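Local coordinates for protein transcriptional regulator, TetR family (Vibrio parahaemolyticus, PDB 3HE0) that probably binds cis-regulatory DNA through a helix-turn-helix motif and regulates transcription, as TetR-family proteins do, at residues V78-P83 against V134-N139. Sequence-based numbering, arbitrary orientation.
Sequences VNDDMP and VDRLFN
Asp80 and Arg136 make the whole side-chain contact, a salt bridge at the protein surface. Asp80 OD2 lies 3.4 Å from Arg136 NE. The oxygen is far from the plane of the guanidinium, so none of its N-H groups is aimed at OD2, and the pair is electrostatic, without a hydrogen bond. OD2 is modelled closer still to Arg136 CD, at 3.0 Å, which is tight for carbon and oxygen, so its exact place is doubtful. The two side chains cross at about a right angle, while the carboxylate and guanidinium planes are only 14° apart. Arg136 has CG anti to its backbone N (chi1 -156°) and runs extended from CG to NE, which brings CD and NE up to the carboxylate. The other oxygen, Asp80 OD1, accepts a hydrogen bond from Gln133 NE2. Gln133 is the stronger partner; both it and Arg136 belong to helix 132-143. A type I beta turn from Asn79 to Met82, closed by a backbone hydrogen bond from Met82 N to Asn79 O, presents Asp80. The contact ties the loop between helices 55-74 and 84-97 to helix 132-143. Next along that helix, Leu137 packs on Leu84 of helix 84-97 and on Phe160 of helix 160-171.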
# COMPACT_ATOMS: atom_id res chain seq x y z
N VAL A 78 -21.31 -5.54 9.74
CA VAL A 78 -21.83 -4.18 9.81
C VAL A 78 -23.33 -4.21 9.58
O VAL A 78 -23.79 -4.85 8.65
CB VAL A 78 -21.20 -3.27 8.77
CG1 VAL A 78 -21.80 -1.88 8.84
CG2 VAL A 78 -19.71 -3.23 8.97
N ASN A 79 -24.11 -3.53 10.41
CA ASN A 79 -25.44 -3.15 9.95
C ASN A 79 -25.69 -1.68 10.17
O ASN A 79 -25.18 -1.06 11.12
CB ASN A 79 -26.55 -4.04 10.53
CG ASN A 79 -26.86 -3.73 11.97
OD1 ASN A 79 -27.13 -2.59 12.33
ND2 ASN A 79 -26.87 -4.77 12.80
N ASP A 80 -26.49 -1.12 9.27
CA ASP A 80 -26.68 0.32 9.22
C ASP A 80 -27.51 0.83 10.39
O ASP A 80 -27.62 2.03 10.56
CB ASP A 80 -27.28 0.73 7.87
CG ASP A 80 -26.42 0.26 6.68
OD1 ASP A 80 -25.25 -0.16 6.88
OD2 ASP A 80 -26.92 0.29 5.54
N ASP A 81 -28.06 -0.09 11.20
CA ASP A 81 -28.66 0.28 12.49
C ASP A 81 -27.66 0.71 13.56
O ASP A 81 -27.99 1.54 14.40
CB ASP A 81 -29.48 -0.88 13.06
CG ASP A 81 -30.68 -1.22 12.21
OD1 ASP A 81 -30.67 -0.88 10.99
OD2 ASP A 81 -31.64 -1.81 12.75
N MSE A 82 -26.44 0.16 13.53
CA MSE A 82 -25.40 0.54 14.51
C MSE A 82 -25.16 2.05 14.46
O MSE A 82 -25.42 2.70 13.44
CB MSE A 82 -24.06 -0.17 14.20
CG MSE A 82 -24.02 -1.72 14.32
SE MSE A 82 -22.24 -2.56 13.78
CE MSE A 82 -22.70 -4.46 14.07
N PRO A 83 -24.65 2.63 15.57
CA PRO A 83 -24.15 4.00 15.50
C PRO A 83 -22.94 4.14 14.57
O PRO A 83 -22.27 3.14 14.28
CB PRO A 83 -23.77 4.31 16.96
CG PRO A 83 -24.58 3.39 17.75
CD PRO A 83 -24.68 2.13 16.95
N VAL A 134 -19.54 1.27 3.02
CA VAL A 134 -18.50 2.27 3.38
C VAL A 134 -19.02 3.65 2.97
O VAL A 134 -18.92 4.64 3.71
CB VAL A 134 -17.13 1.99 2.72
CG1 VAL A 134 -16.11 3.08 3.06
CG2 VAL A 134 -16.63 0.63 3.15
N ASP A 135 -19.60 3.72 1.78
CA ASP A 135 -20.16 4.97 1.31
C ASP A 135 -21.29 5.44 2.18
O ASP A 135 -21.43 6.64 2.42
CB ASP A 135 -20.63 4.86 -0.12
CG ASP A 135 -19.49 4.91 -1.09
OD1 ASP A 135 -18.60 5.82 -0.99
OD2 ASP A 135 -19.47 4.02 -1.95
N ARG A 136 -22.11 4.51 2.65
CA ARG A 136 -23.27 4.88 3.45
C ARG A 136 -22.83 5.47 4.79
O ARG A 136 -23.36 6.50 5.22
CB ARG A 136 -24.22 3.71 3.66
CG ARG A 136 -25.64 4.15 3.94
CD ARG A 136 -26.51 2.95 4.23
NE ARG A 136 -27.95 3.18 4.02
CZ ARG A 136 -28.56 3.26 2.83
NH1 ARG A 136 -29.89 3.46 2.78
NH2 ARG A 136 -27.87 3.17 1.69
N LEU A 137 -21.81 4.84 5.40
CA LEU A 137 -21.15 5.41 6.58
C LEU A 137 -20.72 6.87 6.34
O LEU A 137 -21.09 7.78 7.08
CB LEU A 137 -19.94 4.56 6.99
CG LEU A 137 -19.05 5.17 8.08
CD1 LEU A 137 -19.72 5.18 9.46
CD2 LEU A 137 -17.75 4.45 8.19
N PHE A 138 -19.91 7.09 5.31
CA PHE A 138 -19.34 8.43 5.09
C PHE A 138 -20.46 9.43 4.70
O PHE A 138 -20.49 10.57 5.19
CB PHE A 138 -18.25 8.38 4.02
CG PHE A 138 -16.96 7.71 4.45
CD1 PHE A 138 -16.37 7.95 5.69
CD2 PHE A 138 -16.31 6.83 3.59
CE1 PHE A 138 -15.20 7.31 6.07
CE2 PHE A 138 -15.10 6.20 3.97
CZ PHE A 138 -14.56 6.45 5.20
N ASN A 139 -21.40 9.00 3.86
CA ASN A 139 -22.52 9.88 3.48
C ASN A 139 -23.35 10.24 4.68
O ASN A 139 -23.69 11.41 4.87
CB ASN A 139 -23.42 9.26 2.41
CG ASN A 139 -22.72 9.14 1.08
OD1 ASN A 139 -21.78 9.89 0.77
ND2 ASN A 139 -23.17 8.20 0.27